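Local coordinates for glycerate dehydrogenase related protein (Thermoplasma acidophilum, PDB 3GVX) that probably reduces glyoxylate or hydroxypyruvate with NADPH or NADH, as a member of the D-isomer specific 2-hydroxyacid dehydrogenase family, at residues Ala150-Arg153 with Ser154-Gln158; Gly189-Asn192 with Ser193-Ala197; Val229-Ser233 with Asp234-Asn238; Thr245-Arg248 with Asn249-Leu252. All coordinates share one frame; numbering follows the deposited sequence.

Interaction 1 (Ala150-Arg153 with Ser154-Gln158); sequences AYTR and SSVDQ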
loop_
_atom_site.group_PDB
_atom_site.type_symbol
_atom_site.label_atom_id
_atom_site.label_comp_id
_atom_site.label_asym_id
_atom_site.label_seq_id
_atom_site.Cartn_x
_atom_site.Cartn_y
_atom_site.Cartn_z
ATOM N N ALA B 150 2.256 2.488 18.655
ATOM C CA ALA B 150 1.393 1.410 19.054
ATOM C C ALA B 150 0.931 1.517 20.472
ATOM O O ALA B 150 1.644 1.962 21.373
ATOM C CB ALA B 150 2.079 0.077 18.829
ATOM N N TYR B 151 -0.314 1.136 20.647
ATOM C CA TYR B 151 -0.883 1.117 21.955
ATOM C C TYR B 151 -1.247 -0.336 22.143
ATOM O O TYR B 151 -2.137 -0.857 21.463
ATOM C CB TYR B 151 -2.131 1.970 22.035
ATOM C CG TYR B 151 -2.878 1.637 23.287
ATOM C CD1 TYR B 151 -2.422 2.062 24.528
ATOM C CD2 TYR B 151 -3.955 0.769 23.248
ATOM C CE1 TYR B 151 -3.019 1.616 25.707
ATOM C CE2 TYR B 151 -4.562 0.319 24.415
ATOM C CZ TYR B 151 -4.087 0.743 25.643
ATOM O OH TYR B 151 -4.687 0.290 26.797
ATOM N N THR B 152 -0.557 -0.999 23.058
ATOM C CA THR B 152 -0.841 -2.400 23.247
ATOM C C THR B 152 -0.648 -2.996 24.610
ATOM O O THR B 152 0.093 -2.498 25.455
ATOM C CB THR B 152 -0.009 -3.269 22.320
ATOM O OG1 THR B 152 -0.415 -4.632 22.465
ATOM C CG2 THR B 152 1.468 -3.142 22.676
ATOM N N ARG B 153 -1.338 -4.115 24.764
ATOM C CA ARG B 153 -1.293 -4.955 25.925
ATOM C C ARG B 153 -0.050 -5.787 25.609
ATOM O O ARG B 153 -0.123 -6.884 25.042
ATOM C CB ARG B 153 -2.541 -5.825 25.955
ATOM C CG ARG B 153 -3.797 -5.140 25.378
ATOM C CD ARG B 153 -4.277 -3.984 26.259
ATOM N NE ARG B 153 -4.037 -4.261 27.677
ATOM C CZ ARG B 153 -4.897 -4.011 28.659
ATOM N NH1 ARG B 153 -6.081 -3.479 28.396
ATOM N NH2 ARG B 153 -4.558 -4.279 29.915
ATOM N N SER B 154 1.086 -5.179 25.934
ATOM C CA SER B 154 2.428 -5.714 25.751
ATOM C C SER B 154 2.799 -6.550 24.537
ATOM O O SER B 154 2.036 -7.379 24.045
ATOM C CB SER B 154 2.850 -6.486 26.993
ATOM O OG SER B 154 4.187 -6.924 26.864
ATOM N N SER B 155 4.032 -6.313 24.110
ATOM C CA SER B 155 4.673 -6.973 22.992
ATOM C C SER B 155 4.464 -6.178 21.722
ATOM O O SER B 155 3.351 -6.035 21.214
ATOM C CB SER B 155 4.163 -8.407 22.805
ATOM O OG SER B 155 5.132 -9.194 22.148
ATOM N N VAL B 156 5.562 -5.616 21.251
ATOM C CA VAL B 156 5.571 -4.870 20.020
ATOM C C VAL B 156 6.812 -5.437 19.410
ATOM O O VAL B 156 7.572 -6.143 20.074
ATOM C CB VAL B 156 5.764 -3.346 20.224
ATOM C CG1 VAL B 156 4.562 -2.761 20.942
ATOM C CG2 VAL B 156 7.084 -3.072 20.946
ATOM N N ASP B 157 7.019 -5.167 18.145
ATOM C CA ASP B 157 8.210 -5.675 17.543
ATOM C C ASP B 157 9.041 -4.516 17.077
ATOM O O ASP B 157 8.879 -3.382 17.519
ATOM C CB ASP B 157 7.872 -6.593 16.378
ATOM C CG ASP B 157 6.951 -5.942 15.376
ATOM O OD1 ASP B 157 6.851 -4.704 15.362
ATOM O OD2 ASP B 157 6.321 -6.667 14.592
ATOM N N GLN B 158 9.946 -4.824 16.176
ATOM C CA GLN B 158 10.831 -3.834 15.636
ATOM C C GLN B 158 10.153 -2.821 14.713
ATOM O O GLN B 158 10.739 -1.793 14.442
ATOM C CB GLN B 158 11.934 -4.525 14.854
ATOM C CG GLN B 158 11.664 -4.468 13.377
ATOM C CD GLN B 158 12.029 -5.742 12.683
ATOM O OE1 GLN B 158 13.154 -5.904 12.205
ATOM N NE2 GLN B 158 11.082 -6.673 12.631
#

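Interaction 2 (Gly189-Asn192 with Ser193-Ala197); sequences GMVN and SRLLA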
loop_
_atom_site.group_PDB
_atom_site.type_symbol
_atom_site.label_atom_id
_atom_site.label_comp_id
_atom_site.label_asym_id
_atom_site.label_seq_id
_atom_site.Cartn_x
_atom_site.Cartn_y
_atom_site.Cartn_z
ATOM N N GLY B 189 -17.117 0.249 23.452
ATOM C CA GLY B 189 -17.398 1.672 23.585
ATOM C C GLY B 189 -16.170 2.508 23.861
ATOM O O GLY B 189 -16.256 3.706 24.122
HETATM N N MSE B 190 -15.020 1.852 23.789
HETATM C CA MSE B 190 -13.709 2.454 24.010
HETATM C C MSE B 190 -13.472 3.759 23.259
HETATM O O MSE B 190 -12.977 4.730 23.827
HETATM C CB MSE B 190 -12.646 1.433 23.634
HETATM C CG MSE B 190 -11.242 1.939 23.526
HETATM SE SE MSE B 190 -10.216 0.496 23.221
HETATM C CE MSE B 190 -8.777 0.993 24.013
ATOM N N VAL B 191 -13.805 3.773 21.978
ATOM C CA VAL B 191 -13.624 4.977 21.183
ATOM C C VAL B 191 -14.803 5.902 21.451
ATOM O O VAL B 191 -15.875 5.730 20.874
ATOM C CB VAL B 191 -13.577 4.654 19.670
ATOM C CG1 VAL B 191 -13.315 5.932 18.871
ATOM C CG2 VAL B 191 -12.522 3.587 19.395
ATOM N N ASN B 192 -14.618 6.871 22.340
ATOM C CA ASN B 192 -15.719 7.775 22.646
ATOM C C ASN B 192 -15.418 9.267 22.547
ATOM O O ASN B 192 -14.271 9.674 22.370
ATOM C CB ASN B 192 -16.307 7.450 24.029
ATOM C CG ASN B 192 -15.307 7.616 25.147
ATOM O OD1 ASN B 192 -14.317 8.337 25.015
ATOM N ND2 ASN B 192 -15.566 6.952 26.269
ATOM N N SER B 193 -16.482 10.065 22.635
ATOM C CA SER B 193 -16.393 11.517 22.584
ATOM C C SER B 193 -15.135 11.973 23.275
ATOM O O SER B 193 -14.381 12.789 22.755
ATOM C CB SER B 193 -17.592 12.163 23.295
ATOM O OG SER B 193 -18.799 12.035 22.567
ATOM N N ARG B 194 -14.906 11.430 24.460
ATOM C CA ARG B 194 -13.743 11.821 25.230
ATOM C C ARG B 194 -12.415 11.458 24.581
ATOM O O ARG B 194 -11.474 12.249 24.620
ATOM C CB ARG B 194 -13.794 11.238 26.636
ATOM C CG ARG B 194 -12.935 12.040 27.573
ATOM C CD ARG B 194 -12.189 11.186 28.572
ATOM N NE ARG B 194 -11.348 10.164 27.945
ATOM C CZ ARG B 194 -10.346 10.398 27.093
ATOM N NH1 ARG B 194 -10.038 11.642 26.732
ATOM N NH2 ARG B 194 -9.623 9.383 26.626
ATOM N N LEU B 195 -12.325 10.264 24.005
ATOM C CA LEU B 195 -11.088 9.851 23.342
ATOM C C LEU B 195 -10.887 10.620 22.028
ATOM O O LEU B 195 -9.789 11.092 21.744
ATOM C CB LEU B 195 -11.092 8.340 23.079
ATOM C CG LEU B 195 -9.989 7.783 22.172
ATOM C CD1 LEU B 195 -8.601 8.089 22.744
ATOM C CD2 LEU B 195 -10.238 6.287 21.993
ATOM N N LEU B 196 -11.961 10.763 21.254
ATOM C CA LEU B 196 -11.924 11.475 19.974
ATOM C C LEU B 196 -11.433 12.912 20.058
ATOM O O LEU B 196 -10.799 13.408 19.127
ATOM C CB LEU B 196 -13.298 11.463 19.313
ATOM C CG LEU B 196 -13.814 10.065 19.006
ATOM C CD1 LEU B 196 -15.198 10.164 18.367
ATOM C CD2 LEU B 196 -12.809 9.345 18.109
ATOM N N ALA B 197 -11.731 13.575 21.169
ATOM C CA ALA B 197 -11.316 14.953 21.368
ATOM C C ALA B 197 -9.805 15.100 21.236
ATOM O O ALA B 197 -9.303 16.204 21.107
ATOM C CB ALA B 197 -11.787 15.459 22.742
#

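Interaction 3 (Val229-Ser233 with Asp234-Asn238); sequences VWYLS and DVWWN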
loop_
_atom_site.group_PDB
_atom_site.type_symbol
_atom_site.label_atom_id
_atom_site.label_comp_id
_atom_site.label_asym_id
_atom_site.label_seq_id
_atom_site.Cartn_x
_atom_site.Cartn_y
_atom_site.Cartn_z
ATOM N N VAL B 229 -12.196 15.195 10.155
ATOM C CA VAL B 229 -11.917 13.818 10.521
ATOM C C VAL B 229 -12.741 12.841 9.709
ATOM O O VAL B 229 -13.933 13.045 9.478
ATOM C CB VAL B 229 -12.181 13.581 12.029
ATOM C CG1 VAL B 229 -11.968 12.106 12.375
ATOM C CG2 VAL B 229 -11.261 14.472 12.858
ATOM N N TRP B 230 -12.088 11.784 9.253
ATOM C CA TRP B 230 -12.771 10.776 8.477
ATOM C C TRP B 230 -12.764 9.474 9.216
ATOM O O TRP B 230 -11.888 9.201 10.030
ATOM C CB TRP B 230 -12.136 10.607 7.092
ATOM C CG TRP B 230 -12.605 11.629 6.134
ATOM C CD1 TRP B 230 -12.468 12.978 6.257
ATOM C CD2 TRP B 230 -13.328 11.408 4.915
ATOM N NE1 TRP B 230 -13.051 13.614 5.195
ATOM C CE2 TRP B 230 -13.579 12.677 4.351
ATOM C CE3 TRP B 230 -13.772 10.266 4.239
ATOM C CZ2 TRP B 230 -14.271 12.837 3.141
ATOM C CZ3 TRP B 230 -14.455 10.426 3.032
ATOM C CH2 TRP B 230 -14.691 11.703 2.496
ATOM N N TYR B 231 -13.763 8.666 8.923
ATOM C CA TYR B 231 -13.881 7.378 9.551
ATOM C C TYR B 231 -14.027 6.356 8.453
ATOM O O TYR B 231 -15.021 6.341 7.741
ATOM C CB TYR B 231 -15.105 7.359 10.467
ATOM C CG TYR B 231 -15.295 6.055 11.202
ATOM C CD1 TYR B 231 -14.308 5.561 12.045
ATOM C CD2 TYR B 231 -16.472 5.327 11.074
ATOM C CE1 TYR B 231 -14.483 4.361 12.734
ATOM C CE2 TYR B 231 -16.671 4.125 11.763
ATOM C CZ TYR B 231 -15.674 3.651 12.597
ATOM O OH TYR B 231 -15.871 2.488 13.300
ATOM N N LEU B 232 -13.018 5.513 8.296
ATOM C CA LEU B 232 -13.063 4.481 7.277
ATOM C C LEU B 232 -13.235 3.166 7.997
ATOM O O LEU B 232 -12.416 2.790 8.833
ATOM C CB LEU B 232 -11.768 4.476 6.474
ATOM C CG LEU B 232 -11.271 5.881 6.149
ATOM C CD1 LEU B 232 -9.938 5.743 5.445
ATOM C CD2 LEU B 232 -12.299 6.661 5.305
ATOM N N SER B 233 -14.300 2.453 7.679
ATOM C CA SER B 233 -14.511 1.205 8.378
ATOM C C SER B 233 -14.980 0.046 7.539
ATOM O O SER B 233 -15.708 0.191 6.557
ATOM C CB SER B 233 -15.474 1.432 9.540
ATOM O OG SER B 233 -15.431 0.344 10.431
ATOM N N ASP B 234 -14.532 -1.126 7.948
ATOM C CA ASP B 234 -14.921 -2.336 7.276
ATOM C C ASP B 234 -15.989 -3.018 8.121
ATOM O O ASP B 234 -16.485 -4.071 7.756
ATOM C CB ASP B 234 -13.720 -3.253 7.097
ATOM C CG ASP B 234 -14.079 -4.539 6.407
ATOM O OD1 ASP B 234 -14.690 -4.495 5.315
ATOM O OD2 ASP B 234 -13.754 -5.603 6.961
ATOM N N VAL B 235 -16.341 -2.405 9.250
ATOM C CA VAL B 235 -17.351 -2.967 10.142
ATOM C C VAL B 235 -18.323 -1.920 10.648
ATOM O O VAL B 235 -17.933 -0.838 11.089
ATOM C CB VAL B 235 -16.717 -3.644 11.363
ATOM C CG1 VAL B 235 -15.760 -4.740 10.916
ATOM C CG2 VAL B 235 -16.035 -2.598 12.233
ATOM N N TRP B 236 -19.600 -2.248 10.582
ATOM C CA TRP B 236 -20.619 -1.325 11.026
ATOM C C TRP B 236 -21.421 -1.930 12.171
ATOM O O TRP B 236 -21.397 -3.139 12.363
ATOM C CB TRP B 236 -21.515 -0.974 9.844
ATOM C CG TRP B 236 -22.296 0.230 10.097
ATOM C CD1 TRP B 236 -23.593 0.280 10.493
ATOM C CD2 TRP B 236 -21.845 1.588 10.014
ATOM N NE1 TRP B 236 -23.984 1.576 10.667
ATOM C CE2 TRP B 236 -22.932 2.403 10.383
ATOM C CE3 TRP B 236 -20.631 2.193 9.673
ATOM C CZ2 TRP B 236 -22.854 3.791 10.414
ATOM C CZ3 TRP B 236 -20.553 3.572 9.707
ATOM C CH2 TRP B 236 -21.661 4.357 10.080
ATOM N N TRP B 237 -22.129 -1.112 12.937
ATOM C CA TRP B 237 -22.902 -1.684 14.021
ATOM C C TRP B 237 -24.090 -2.453 13.465
ATOM O O TRP B 237 -24.645 -2.125 12.402
ATOM C CB TRP B 237 -23.363 -0.606 15.005
ATOM C CG TRP B 237 -22.245 0.207 15.551
ATOM C CD1 TRP B 237 -21.600 0.035 16.738
ATOM C CD2 TRP B 237 -21.622 1.323 14.913
ATOM N NE1 TRP B 237 -20.616 0.979 16.883
ATOM C CE2 TRP B 237 -20.611 1.787 15.781
ATOM C CE3 TRP B 237 -21.834 1.988 13.700
ATOM C CZ2 TRP B 237 -19.792 2.871 15.464
ATOM C CZ3 TRP B 237 -21.024 3.064 13.385
ATOM C CH2 TRP B 237 -20.015 3.501 14.270
ATOM N N ASN B 238 -24.437 -3.494 14.212
ATOM C CA ASN B 238 -25.521 -4.415 13.922
ATOM C C ASN B 238 -25.172 -5.341 12.778
ATOM O O ASN B 238 -24.876 -6.502 13.023
ATOM C CB ASN B 238 -26.829 -3.668 13.678
ATOM C CG ASN B 238 -27.192 -2.768 14.850
ATOM O OD1 ASN B 238 -26.905 -3.096 16.010
ATOM N ND2 ASN B 238 -27.825 -1.637 14.559
HETATM O O HOH W 1 -18.393 0.965 12.832
#

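Interaction 4 (Thr245-Arg248 with Asn249-Leu252); sequences TNLR and NAIL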
loop_
_atom_site.group_PDB
_atom_site.type_symbol
_atom_site.label_atom_id
_atom_site.label_comp_id
_atom_site.label_asym_id
_atom_site.label_seq_id
_atom_site.Cartn_x
_atom_site.Cartn_y
_atom_site.Cartn_z
ATOM N N THR B 245 -25.748 4.997 8.031
ATOM C CA THR B 245 -24.647 4.767 7.125
ATOM C C THR B 245 -24.253 5.816 6.067
ATOM O O THR B 245 -23.107 5.817 5.621
ATOM C CB THR B 245 -24.890 3.404 6.469
ATOM O OG1 THR B 245 -23.783 2.552 6.755
ATOM C CG2 THR B 245 -25.147 3.524 4.985
ATOM N N ASN B 246 -25.169 6.699 5.669
ATOM C CA ASN B 246 -24.845 7.706 4.656
ATOM C C ASN B 246 -24.115 8.935 5.208
ATOM O O ASN B 246 -24.677 10.033 5.269
ATOM C CB ASN B 246 -26.105 8.158 3.910
ATOM C CG ASN B 246 -25.781 8.951 2.654
ATOM O OD1 ASN B 246 -24.652 9.413 2.470
ATOM N ND2 ASN B 246 -26.769 9.118 1.787
ATOM N N LEU B 247 -22.860 8.733 5.602
ATOM C CA LEU B 247 -22.008 9.795 6.137
ATOM C C LEU B 247 -21.152 10.383 5.018
ATOM O O LEU B 247 -20.752 9.664 4.101
ATOM C CB LEU B 247 -21.095 9.230 7.233
ATOM C CG LEU B 247 -21.796 9.011 8.578
ATOM C CD1 LEU B 247 -21.153 7.855 9.338
ATOM C CD2 LEU B 247 -21.782 10.322 9.378
ATOM N N ARG B 248 -20.873 11.681 5.082
ATOM C CA ARG B 248 -20.035 12.283 4.058
ATOM C C ARG B 248 -18.609 11.821 4.282
ATOM O O ARG B 248 -18.058 11.063 3.481
ATOM C CB ARG B 248 -20.055 13.813 4.106
ATOM C CG ARG B 248 -19.032 14.424 3.148
ATOM C CD ARG B 248 -18.960 15.953 3.214
ATOM N NE ARG B 248 -17.818 16.423 3.997
ATOM C CZ ARG B 248 -17.641 16.233 5.298
ATOM N NH1 ARG B 248 -18.538 15.577 5.996
ATOM N NH2 ARG B 248 -16.555 16.702 5.892
ATOM N N ASN B 249 -18.032 12.267 5.395
ATOM C CA ASN B 249 -16.656 11.947 5.758
ATOM C C ASN B 249 -16.408 10.516 6.232
ATOM O O ASN B 249 -15.938 10.291 7.338
ATOM C CB ASN B 249 -16.123 12.948 6.804
ATOM C CG ASN B 249 -17.133 13.251 7.918
ATOM O OD1 ASN B 249 -16.763 13.782 8.967
ATOM N ND2 ASN B 249 -18.403 12.927 7.688
ATOM N N ALA B 250 -16.727 9.554 5.375
ATOM C CA ALA B 250 -16.500 8.154 5.673
ATOM C C ALA B 250 -16.481 7.341 4.391
ATOM O O ALA B 250 -17.084 7.721 3.398
ATOM C CB ALA B 250 -17.593 7.630 6.615
ATOM N N ILE B 251 -15.745 6.239 4.424
ATOM C CA ILE B 251 -15.672 5.311 3.312
ATOM C C ILE B 251 -15.886 4.006 4.045
ATOM O O ILE B 251 -15.218 3.711 5.040
ATOM C CB ILE B 251 -14.298 5.279 2.624
ATOM C CG1 ILE B 251 -13.908 6.674 2.145
ATOM C CG2 ILE B 251 -14.345 4.318 1.451
ATOM C CD1 ILE B 251 -12.632 6.708 1.345
ATOM N N LEU B 252 -16.832 3.225 3.560
ATOM C CA LEU B 252 -17.178 1.992 4.237
ATOM C C LEU B 252 -17.130 0.763 3.373
ATOM O O LEU B 252 -17.262 0.823 2.151
ATOM C CB LEU B 252 -18.594 2.108 4.811
ATOM C CG LEU B 252 -18.922 3.343 5.650
ATOM C CD1 LEU B 252 -20.440 3.439 5.849
ATOM C CD2 LEU B 252 -18.179 3.277 6.981
#

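Interaction 1 (Ala150-Arg153 with Ser154-Gln158)
In Thr152 the hydroxyl OG1 stands trans to the backbone N (chi1 -175°), which leaves methyl CG2 between N and the carbonyl carbon, facing Val156. Val156 answers with CG1, placed beside its own backbone N by a chi1 of -66°. The two methyls meet obliquely, Thr152 CG2 to Val156 CG1 at 3.6 Å, and the threonine methyl also lies 3.7 Å from the backbone O of Ser155. Behind them Ala150 CB adds a looser apolar touch, 4.3 Å from Val156 CG1. The chain reverses at Arg153, the centre of an inverse gamma turn, where Ser154 N gives a weak, bent bond to Thr152 O (2.9 Å, N-H...O angle 127°); the methyls pack beyond it. A serine in place of Thr152 would probably leave Val156 CG1 without its nearest partner across the turn and Ser155 O without the methyl beside it. Thr152 also touches Tyr130, whose hydroxyl is bonded to Asp157. In Rossmann domains the loop after the second strand commonly faces the adenosine ribose of the cofactor; a basic Arg153 followed by hydroxyl-bearing Ser154 and Ser155 is consistent with tolerance of a ribose phosphate, as in NADPH-using relatives.

Interaction 2 (Gly189-Asn192 with Ser193-Ala197)
Asn192 grips the first turn of the helix that starts at Ser193 through two oxygens. Its side-chain OD1 accepts from Leu195 N at 2.9 Å, the N-cap bond, while its backbone O receives Leu196 N at 2.8 Å in an almost straight bond (N-H...O angle 171°). A chi1 of 61° sets the amide between the backbone N and carbonyl carbon, folding OD1 back toward the N-H groups of the first turn. With an alanine here, Leu195 N is likely to lose its side-chain acceptor, and the start of the helix its cap. Apolar contacts flank this polar core. Val191 CG1 meets Leu196 CD2 at 3.5 Å, the two side chains crossing at about a right angle, and Leu195 CD2 settles against the backbone before the cap, 3.7 Å from Val191 CA and 3.6 Å from the carbonyl O of Met190, a selenomethionine. Further out, Ser193 N donates to Asp218 OD2, tying the first residue of the helix to helix 216-225. The short helix 193-196 is thus held between two others: Leu195 packs on Pro167 and Phe171 of helix 167-172, and Leu196 on Met219 and Phe222 of helix 216-225.

Interaction 3 (Val229-Ser233 with Asp234-Asn238)
Ser233 and Val235 form the tight part of this turn at the end of strand 230-233. With its hydroxyl trans to the backbone N (chi1 -165°), Ser233 OG donates to Val235 O at 2.8 Å, approaching at a C=O...O angle of 124° and tilted 19° from the carbonyl plane. Asn207 O of strand 204-207 is a second, competing acceptor for this hydroxyl. Methyl CG2 of Val235 closes over Ser233 OG at 3.5 Å. The looser part is aromatic and includes one water. It gives a short bond of 2.5 Å to Val235 O and is hydrogen-bonded to Tyr231 OH at 3.0 Å, lying in the plane of the tyrosine ring at its edge. Asn207 ND2 is a further partner of that hydroxyl. The same water rests over one face of the Trp237 indole. The rings only brush one another: Tyr231 CE2 is 4.2 Å from Trp237 CH2, while Trp236 CZ3 comes to the tyrosine edge, 4.4 Å from Tyr231 CE2. Between the tryptophans, Trp237 CZ3 stands 3.4 Å above the plane of the Trp236 indole, offset toward its rim. Asp234 turns away from the strand and is bound by Ser253 OG and the backbone of Val256 and Ala257. Strand 230-233 itself runs between strands 204-207 and 250-252, with Tyr231 packed on Met219 and Leu223 of helix 216-225.

Interaction 4 (Thr245-Arg248 with Asn249-Leu252)
The bond from Ala250 N to Arg248 O is strikingly sharp: at 2.8 Å it closes an inverse gamma turn centred on Asn249, yet the donor stands above the carbonyl plane and meets the C=O at an angle of only 96°. A second turn of this kind, centred on Asn246, is closed by a weak bond from Leu247 N to Thr245 O. Two tight turns so close together swing the chain round, so that residues 245-248 and 249-252 run 140° apart. Beside the turn at Asn249 the Arg248 side chain bends at chi3 (101°) and lays one face of its guanidinium over Asn249 CB, which lies 3.9 Å from CZ of Arg248; NH2 has a weak bond to Ser227 O. Inside the reversal Leu247 CB makes an apolar contact with Ala250 CB at 3.9 Å. At the far end a methyl meets a hydroxyl oxygen, Leu252 CD1 lying 3.6 Å from Thr245 OG1 as these two side chains slant past each other. Thr245, Leu247 and Leu252 all touch Trp236. The backbone carbonyls of the turn are used by the second subunit: Lys108 NZ of that chain is bonded to the O atoms of Leu247 and Ala250, and weakly to that of Arg248, so one ammonium probably draws together three carbonyl dipoles. This is the lead-in to strand 250-252, an edge strand, within this chain, of the parallel sheet of the Rossmann-type nucleotide-binding domain, placed at the dimer interface.

Overall arrangement
All four contacts belong to the Rossmann-type nucleotide-binding domain and follow one another along the chain. Interactions 3 and 4 are directly joined, their centres about 8 Å apart: strands 230-233 and 250-252 are sheet neighbours, and Ser233 N probably donates to Ile251 O at 3.1 Å. Interaction 1, on strand 147-151 toward the other side of the sheet, has its centre about 30 Å from that of interaction 4. It touches interaction 2 through Tyr151 CE2 and Met190 CE, 4.3 Å apart. Interaction 1 also lies near a GxGxxG-like loop that is probably the cofactor-binding turn, whereas in interaction 3 the Asp234 side chain is about 6 Å from a bound potassium ion.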